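Local coordinates for protein mnemiopsin 1 (Mnemiopsis leidyi, PDB 5VP3) that emits light as a comb-jelly photoprotein, probably when calcium occupies its EF-hand loops and triggers the reaction of the substrate it holds, at residues V81-F86 / P121-L126; A130-L135 / L177-L182; E147-M152 / E160-F165. All coordinates share one frame; numbering follows the deposited sequence. Where two conformers were deposited one is given.

Contact 1. Residues V81-F86 / P121-L126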
# COMPACT_ATOMS: atom_id res chain seq x y z
N VAL A 81 -5.45 5.54 -2.88
CA VAL A 81 -4.25 5.09 -3.56
C VAL A 81 -3.37 6.27 -3.88
O VAL A 81 -2.15 6.21 -3.70
CB VAL A 81 -4.60 4.28 -4.83
CG1 VAL A 81 -3.37 3.93 -5.58
CG2 VAL A 81 -5.31 3.01 -4.47
N HIS A 82 -3.95 7.37 -4.33
CA HIS A 82 -3.14 8.55 -4.63
C HIS A 82 -2.43 9.04 -3.38
O HIS A 82 -1.25 9.40 -3.42
CB HIS A 82 -4.01 9.68 -5.16
CG HIS A 82 -4.20 9.66 -6.62
ND1 HIS A 82 -5.06 8.78 -7.25
CD2 HIS A 82 -3.66 10.43 -7.59
CE1 HIS A 82 -5.05 9.03 -8.55
NE2 HIS A 82 -4.21 10.02 -8.78
N THR A 83 -3.16 9.14 -2.28
CA THR A 83 -2.56 9.66 -1.06
C THR A 83 -1.47 8.73 -0.58
O THR A 83 -0.37 9.17 -0.20
CB THR A 83 -3.63 9.81 0.02
OG1 THR A 83 -4.64 10.73 -0.40
CG2 THR A 83 -3.01 10.30 1.33
N PHE A 84 -1.76 7.43 -0.58
CA PHE A 84 -0.80 6.44 -0.13
C PHE A 84 0.49 6.53 -0.92
O PHE A 84 1.58 6.62 -0.34
CB PHE A 84 -1.40 5.03 -0.25
CG PHE A 84 -0.57 3.95 0.41
CD1 PHE A 84 -0.53 3.83 1.78
CD2 PHE A 84 0.14 3.05 -0.36
CE1 PHE A 84 0.20 2.83 2.37
CE2 PHE A 84 0.88 2.04 0.21
CZ PHE A 84 0.92 1.92 1.58
N PHE A 85 0.41 6.56 -2.25
CA PHE A 85 1.66 6.51 -3.00
C PHE A 85 2.37 7.85 -3.02
O PHE A 85 3.60 7.90 -3.01
CB PHE A 85 1.42 5.91 -4.40
CG PHE A 85 1.35 4.41 -4.36
CD1 PHE A 85 2.51 3.67 -4.39
CD2 PHE A 85 0.14 3.77 -4.16
CE1 PHE A 85 2.47 2.29 -4.30
CE2 PHE A 85 0.09 2.38 -4.08
CZ PHE A 85 1.28 1.65 -4.13
N PHE A 86 1.63 8.96 -2.95
CA PHE A 86 2.27 10.25 -2.71
C PHE A 86 3.10 10.22 -1.44
O PHE A 86 4.23 10.73 -1.39
CB PHE A 86 1.20 11.34 -2.62
CG PHE A 86 1.73 12.73 -2.53
CD1 PHE A 86 2.75 13.17 -3.37
CD2 PHE A 86 1.16 13.64 -1.64
CE1 PHE A 86 3.21 14.48 -3.29
CE2 PHE A 86 1.60 14.93 -1.56
CZ PHE A 86 2.64 15.36 -2.37
N PRO A 121 -4.46 9.63 11.87
CA PRO A 121 -4.94 8.45 11.12
C PRO A 121 -3.83 7.79 10.31
O PRO A 121 -3.00 8.47 9.69
CB PRO A 121 -6.02 9.02 10.20
CG PRO A 121 -6.43 10.31 10.84
CD PRO A 121 -5.17 10.86 11.48
N SER A 122 -3.83 6.46 10.31
CA SER A 122 -2.87 5.68 9.53
C SER A 122 -3.22 5.74 8.05
O SER A 122 -4.39 5.60 7.67
CB SER A 122 -2.87 4.22 9.97
OG SER A 122 -2.30 3.36 8.97
N LEU A 123 -2.22 5.91 7.20
CA LEU A 123 -2.57 5.96 5.79
C LEU A 123 -2.71 4.56 5.23
O LEU A 123 -3.41 4.37 4.23
CB LEU A 123 -1.54 6.75 4.98
CG LEU A 123 -1.39 8.21 5.43
CD1 LEU A 123 -0.34 8.93 4.60
CD2 LEU A 123 -2.71 8.92 5.30
N ILE A 124 -2.11 3.58 5.90
CA ILE A 124 -2.34 2.19 5.51
C ILE A 124 -3.77 1.80 5.78
O ILE A 124 -4.38 1.09 4.99
CB ILE A 124 -1.40 1.23 6.24
CG1 ILE A 124 0.05 1.49 5.85
CG2 ILE A 124 -1.79 -0.23 5.88
CD1 ILE A 124 1.06 0.63 6.63
N ALA A 125 -4.32 2.24 6.92
CA ALA A 125 -5.72 1.94 7.24
C ALA A 125 -6.65 2.64 6.28
O ALA A 125 -7.67 2.07 5.88
CB ALA A 125 -6.04 2.36 8.67
N LEU A 126 -6.33 3.87 5.91
CA LEU A 126 -7.10 4.57 4.88
C LEU A 126 -7.15 3.75 3.58
O LEU A 126 -8.20 3.61 2.94
CB LEU A 126 -6.49 5.96 4.63
CG LEU A 126 -6.91 6.72 3.35
CD1 LEU A 126 -8.33 7.25 3.47
CD2 LEU A 126 -6.02 7.87 3.07
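F84 and T83 carry the apolar side of this contact, reaching from helix 71-87 to L123, I124 and L126. The first torsion of F84 turns the ring carbon CG away from its own backbone N (chi1 -171°), which brings the CD1-CE1 side of the ring up to residues 123-124. CE1 lies 3.7 Å from CG1 of I124, a methylene that sits at the ring edge, close to its plane. Its neighbour CD1 lies obliquely beside the backbone carbonyl of L123, with 3.8 Å between F84 CD1 and L123 O. T83, the residue just before F84, contributes its methyl: CG2 is 4.2 Å from L123 CD2 and equally far from L126 CD2, a loose methyl-to-methyl contact. The hydroxyl of T83 is used otherwise, bonding to A79 O within its own helix.

The helix that begins at L123 is the entering helix of the EF-hand whose loop contains D136 and E147, so the contact packs the start of that helix against helix 71-87. F108 of helix 101-117 and L127 also touch the F84 ring, while R187 and M191 touch I124.

No hydrogen bond crosses between the two segments; the polar bonds here concern the helix start. S122 is the N-cap, and its OG accepts from A125 N at 3.1 Å with an N-H...O angle of 162°. E112, on helix 101-117, adds a second layer: its carboxylate hydrogen-bonds to S122 OG and takes the backbone N-H groups of L123 and I124, tying that helix to the first turn.

Contact 2. Residues A130-L135 / L177-L182; sequences AYYDVL and LERPEL. With CD (cadmium ion), chain D.
Within the C-terminal pair of EF-hands, Y132 of entering helix 123-135 reaches across to the end of the partner loop and the start of exiting helix 179-190. The side chain leaves with CG anti to the backbone N (chi1 -165°), which points the ring at L177-L182. R179 CG sits over the ring centre in a CH-pi contact, 3.4 Å from the Y132 centroid, and the extended arginine chain continues over the same face. At the ring edge, L182 CD2 packs 3.6 Å from Y132 CD1. L135 CD2 touches that leucine methyl more distantly.

R179 is modelled in two conformers. In the one described, its guanidinium lies above Y132 CE2, tilted 38° from the ring, and NH2 makes a long salt bridge of 3.5 Å with D133 OD1. At the far end of the ring, Y132 OH lies 3.0 Å from L177 O, with G141 O of the neighbouring loop a second acceptor within its reach. A valine here lacks ring and hydroxyl; the L177 and G141 carbonyls would probably lose a donor they can share, and a gap would open under R179 and beside L182.

Next to this, the cadmium ion is bound by E178 OE1 at 2.2 Å and E181 OE1 at 2.4 Å, with D170 OD1, T174 OG1 and the backbone O of K176 completing the site. The two carboxylate oxygens come close because the cation between them probably offsets their repulsion. The tyrosine hydroxyl has just one proton for two carbonyls, so the geometry leaves open which of them receives it.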
# COMPACT_ATOMS: atom_id res chain seq x y z
N ALA A 130 -10.62 1.83 2.11
CA ALA A 130 -11.19 2.17 0.81
C ALA A 130 -11.27 0.95 -0.10
O ALA A 130 -12.25 0.77 -0.84
CB ALA A 130 -10.35 3.26 0.14
N TYR A 131 -10.24 0.13 -0.09
CA TYR A 131 -10.31 -1.07 -0.90
C TYR A 131 -11.40 -1.99 -0.40
O TYR A 131 -12.05 -2.69 -1.19
CB TYR A 131 -8.99 -1.80 -0.87
CG TYR A 131 -8.08 -1.55 -2.03
CD1 TYR A 131 -7.14 -0.55 -1.98
CD2 TYR A 131 -8.14 -2.35 -3.16
CE1 TYR A 131 -6.27 -0.34 -3.05
CE2 TYR A 131 -7.30 -2.14 -4.21
CZ TYR A 131 -6.36 -1.12 -4.15
OH TYR A 131 -5.47 -0.89 -5.18
N TYR A 132 -11.58 -2.03 0.91
CA TYR A 132 -12.54 -2.94 1.54
C TYR A 132 -13.86 -2.91 0.80
O TYR A 132 -14.37 -3.94 0.37
CB TYR A 132 -12.76 -2.52 2.99
CG TYR A 132 -13.44 -3.53 3.87
CD1 TYR A 132 -12.72 -4.47 4.55
CD2 TYR A 132 -14.83 -3.48 4.09
CE1 TYR A 132 -13.34 -5.41 5.41
CE2 TYR A 132 -15.46 -4.39 4.93
CZ TYR A 132 -14.71 -5.35 5.59
OH TYR A 132 -15.32 -6.22 6.42
N ASP A 133 -14.43 -1.73 0.68
CA ASP A 133 -15.74 -1.60 0.08
C ASP A 133 -15.70 -2.01 -1.39
O ASP A 133 -16.68 -2.51 -1.92
CB ASP A 133 -16.23 -0.17 0.24
CG ASP A 133 -16.41 0.21 1.68
OD1 ASP A 133 -16.69 -0.68 2.51
OD2 ASP A 133 -16.28 1.41 1.98
N VAL A 134 -14.60 -1.76 -2.07
CA VAL A 134 -14.55 -2.16 -3.47
C VAL A 134 -14.45 -3.68 -3.57
O VAL A 134 -15.08 -4.30 -4.44
CB VAL A 134 -13.38 -1.42 -4.14
CG1 VAL A 134 -13.14 -1.90 -5.53
CG2 VAL A 134 -13.68 0.06 -4.19
N LEU A 135 -13.68 -4.31 -2.69
CA LEU A 135 -13.56 -5.76 -2.69
C LEU A 135 -14.88 -6.43 -2.35
O LEU A 135 -15.15 -7.55 -2.78
CB LEU A 135 -12.50 -6.22 -1.67
CG LEU A 135 -11.03 -6.37 -2.08
CD1 LEU A 135 -10.58 -5.15 -2.66
CD2 LEU A 135 -10.22 -6.63 -0.85
N LEU A 177 -12.97 -11.51 6.25
CA LEU A 177 -12.10 -10.45 6.79
C LEU A 177 -12.95 -9.24 7.11
O LEU A 177 -13.50 -8.61 6.22
CB LEU A 177 -11.01 -10.08 5.80
CG LEU A 177 -10.07 -11.18 5.40
CD1 LEU A 177 -9.07 -10.61 4.37
CD2 LEU A 177 -9.36 -11.74 6.59
N GLU A 178 -13.12 -8.97 8.41
CA GLU A 178 -13.70 -7.71 8.85
C GLU A 178 -12.64 -6.61 8.70
O GLU A 178 -11.46 -6.88 8.46
CB GLU A 178 -14.21 -7.87 10.28
CG GLU A 178 -15.38 -8.87 10.42
CD GLU A 178 -15.02 -10.35 10.36
OE1 GLU A 178 -13.88 -10.75 10.74
OE2 GLU A 178 -15.91 -11.14 9.92
N ARG A 179 -13.06 -5.35 8.87
CA ARG A 179 -12.19 -4.23 8.49
C ARG A 179 -10.85 -4.22 9.21
O ARG A 179 -9.84 -3.90 8.57
CB ARG A 179 -12.94 -2.90 8.67
CG ARG A 179 -14.04 -2.67 7.61
CD ARG A 179 -14.80 -1.33 7.73
NE ARG A 179 -15.81 -1.21 6.67
CZ ARG A 179 -17.06 -1.67 6.75
NH1 ARG A 179 -17.49 -2.28 7.84
NH2 ARG A 179 -17.90 -1.55 5.72
N PRO A 180 -10.75 -4.56 10.51
CA PRO A 180 -9.42 -4.63 11.15
C PRO A 180 -8.56 -5.75 10.65
O PRO A 180 -7.32 -5.69 10.74
CB PRO A 180 -9.76 -4.81 12.64
CG PRO A 180 -11.20 -4.38 12.78
CD PRO A 180 -11.85 -4.74 11.47
N GLU A 181 -9.15 -6.79 10.12
CA GLU A 181 -8.33 -7.87 9.64
C GLU A 181 -7.78 -7.57 8.26
O GLU A 181 -6.73 -8.09 7.90
CB GLU A 181 -9.13 -9.17 9.65
CG GLU A 181 -9.63 -9.57 11.05
CD GLU A 181 -10.48 -10.81 11.04
OE1 GLU A 181 -11.11 -11.02 9.98
OE2 GLU A 181 -10.46 -11.61 12.03
N LEU A 182 -8.50 -6.79 7.47
CA LEU A 182 -7.92 -6.41 6.19
C LEU A 182 -6.83 -5.37 6.42
O LEU A 182 -5.79 -5.41 5.75
CB LEU A 182 -9.00 -5.90 5.24
CG LEU A 182 -8.54 -5.61 3.81
CD1 LEU A 182 -8.20 -6.83 3.02
CD2 LEU A 182 -9.52 -4.78 3.02
CD CD D . -12.76 -12.59 10.57

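Contact 3. Residues E147-M152 / E160-F165; sequences ELKTMM and EAAYTF. With CD (cadmium ion), chain C.
K149 packs on A162 and reaches obliquely to Y163, and its chain can be followed outward. From CB, the first torsion sets CG anti to the carbonyl carbon, and there K149 CG rests 3.5 Å from the methyl CB of A162. CD then comes alongside the phenol end of Y163. At chi3 (85°) the chain bends, carrying CE past the phenol oxygen, with K149 CE 3.4 Å from Y163 OH. The tip completes the approach: NZ donates a hydrogen bond of 2.8 Å to Y163 OH, arriving obliquely to the ring. The ammonium has a second partner in E146, through a salt bridge, so a carboxylate and a phenol oxygen both hold it.

A162 is small, which lets the helices come close: M152 CG is 3.8 Å from A162 CB, on the same methyl that K149 CG touches. Beyond it, M152 folds back at chi2 (-57°) and turns its terminal methyl to F165, with M152 CE 3.6 Å from F165 CD2, oblique to that ring. L148 CD2 rests against the backbone carbonyl of A162, and L185 of helix 179-190 touches both L148 and F165.

At the other end, E147 turns to the metal. Both of its carboxylate oxygens grip the cadmium ion, OE1 at 2.4 Å and OE2 at 2.2 Å, joined by a water, D136 OD1, D140 OD1 and the backbone O of T142.

The axes of the two short helix segments pass 9.1 Å apart, at 127° between their directions. This is the layout of a tandem EF-hand pair: the exiting helix 145-154 of one hand, with the last metal ligand of its loop near the start, turns through a short linker into the entering helix 161-169 of the next.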
# COMPACT_ATOMS: atom_id res chain seq x y z
N GLU A 147 -13.76 -12.77 -2.69
CA GLU A 147 -13.49 -11.34 -2.84
C GLU A 147 -12.01 -11.04 -2.74
O GLU A 147 -11.51 -10.17 -3.46
CB GLU A 147 -14.35 -10.56 -1.85
CG GLU A 147 -15.83 -10.62 -2.28
CD GLU A 147 -16.82 -10.05 -1.26
OE1 GLU A 147 -17.95 -9.70 -1.63
OE2 GLU A 147 -16.50 -9.97 -0.08
N LEU A 148 -11.26 -11.77 -1.90
CA LEU A 148 -9.83 -11.45 -1.79
C LEU A 148 -9.05 -12.00 -2.98
O LEU A 148 -8.09 -11.37 -3.44
CB LEU A 148 -9.23 -12.00 -0.49
CG LEU A 148 -7.76 -11.64 -0.28
CD1 LEU A 148 -7.60 -10.11 -0.01
CD2 LEU A 148 -7.15 -12.47 0.84
N LYS A 149 -9.45 -13.17 -3.49
CA LYS A 149 -8.86 -13.72 -4.70
C LYS A 149 -8.99 -12.74 -5.87
O LYS A 149 -8.06 -12.58 -6.67
CB LYS A 149 -9.54 -15.06 -5.06
CG LYS A 149 -9.15 -16.27 -4.18
CD LYS A 149 -10.15 -17.43 -4.34
CE LYS A 149 -9.86 -18.33 -5.53
NZ LYS A 149 -10.91 -19.37 -5.68
N THR A 150 -10.15 -12.12 -6.02
CA THR A 150 -10.29 -11.13 -7.07
C THR A 150 -9.20 -10.09 -6.95
O THR A 150 -8.58 -9.72 -7.95
CB THR A 150 -11.66 -10.51 -7.00
OG1 THR A 150 -12.61 -11.58 -7.17
CG2 THR A 150 -11.84 -9.47 -8.08
N MET A 151 -8.90 -9.65 -5.72
CA MET A 151 -7.83 -8.68 -5.54
C MET A 151 -6.49 -9.24 -5.98
O MET A 151 -5.63 -8.51 -6.49
CB MET A 151 -7.74 -8.24 -4.08
CG MET A 151 -6.80 -7.05 -3.92
SD MET A 151 -6.42 -6.52 -2.24
CE MET A 151 -5.11 -7.62 -1.80
N MET A 152 -6.25 -10.52 -5.71
CA MET A 152 -5.01 -11.14 -6.15
C MET A 152 -4.92 -11.14 -7.67
O MET A 152 -3.88 -10.81 -8.25
CB MET A 152 -4.93 -12.58 -5.63
CG MET A 152 -4.99 -12.70 -4.11
SD MET A 152 -3.65 -11.71 -3.44
CE MET A 152 -3.97 -11.69 -1.69
N GLU A 160 -4.10 -18.49 -5.42
CA GLU A 160 -3.86 -19.34 -4.26
C GLU A 160 -3.12 -18.63 -3.13
O GLU A 160 -3.15 -19.11 -1.99
CB GLU A 160 -3.07 -20.60 -4.69
CG GLU A 160 -1.75 -20.35 -5.45
CD GLU A 160 -1.20 -21.60 -6.14
OE1 GLU A 160 -1.31 -22.72 -5.57
OE2 GLU A 160 -0.66 -21.48 -7.27
N ALA A 161 -2.43 -17.52 -3.39
CA ALA A 161 -1.90 -16.75 -2.27
C ALA A 161 -3.02 -16.27 -1.35
O ALA A 161 -2.81 -16.10 -0.15
CB ALA A 161 -1.09 -15.56 -2.78
N ALA A 162 -4.23 -16.08 -1.89
CA ALA A 162 -5.33 -15.55 -1.09
C ALA A 162 -5.62 -16.45 0.10
O ALA A 162 -5.78 -15.97 1.24
CB ALA A 162 -6.58 -15.37 -1.95
N TYR A 163 -5.72 -17.77 -0.13
CA TYR A 163 -6.07 -18.69 0.95
C TYR A 163 -5.10 -18.56 2.12
O TYR A 163 -5.52 -18.55 3.28
CB TYR A 163 -6.11 -20.13 0.42
CG TYR A 163 -7.23 -20.35 -0.59
CD1 TYR A 163 -8.56 -20.53 -0.17
CD2 TYR A 163 -6.97 -20.36 -1.95
CE1 TYR A 163 -9.59 -20.72 -1.10
CE2 TYR A 163 -7.98 -20.55 -2.89
CZ TYR A 163 -9.28 -20.73 -2.46
OH TYR A 163 -10.27 -20.91 -3.41
N THR A 164 -3.81 -18.39 1.82
CA THR A 164 -2.80 -18.24 2.87
C THR A 164 -3.03 -16.98 3.69
O THR A 164 -3.11 -17.02 4.92
CB THR A 164 -1.40 -18.20 2.24
OG1 THR A 164 -1.28 -19.26 1.27
CG2 THR A 164 -0.31 -18.33 3.30
N PHE A 165 -3.07 -15.83 3.01
CA PHE A 165 -3.25 -14.55 3.69
C PHE A 165 -4.53 -14.54 4.50
O PHE A 165 -4.56 -14.08 5.64
CB PHE A 165 -3.32 -13.41 2.69
CG PHE A 165 -2.02 -13.08 2.04
CD1 PHE A 165 -1.02 -12.40 2.75
CD2 PHE A 165 -1.81 -13.38 0.71
CE1 PHE A 165 0.18 -12.07 2.14
CE2 PHE A 165 -0.61 -13.05 0.09
CZ PHE A 165 0.38 -12.39 0.82
CD CD C . -18.49 -9.43 0.74
O HOH W 1 -18.78 -12.04 1.39

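In the fold
From the N terminus, contact 1 comes first: it closes a loop holding helix 101-117 and brings helix 71-87 against the start of helix 123-135. That helix runs on into contact 2; the two touch where V81 packs on Y131. Contact 2 joins the far end of helix 123-135 to the start of helix 179-190, enclosing the metal loop from D136 to E147 and most of the one from D170 to E181. Contact 3 nests inside it, closing the short linker between helices 145-154 and 161-169, and L135 meets M151 where the two adjoin. Together, contacts 2 and 3 bind the four helices of the C-terminal EF-hand pair, and contact 1 ties that pair to the preceding chain.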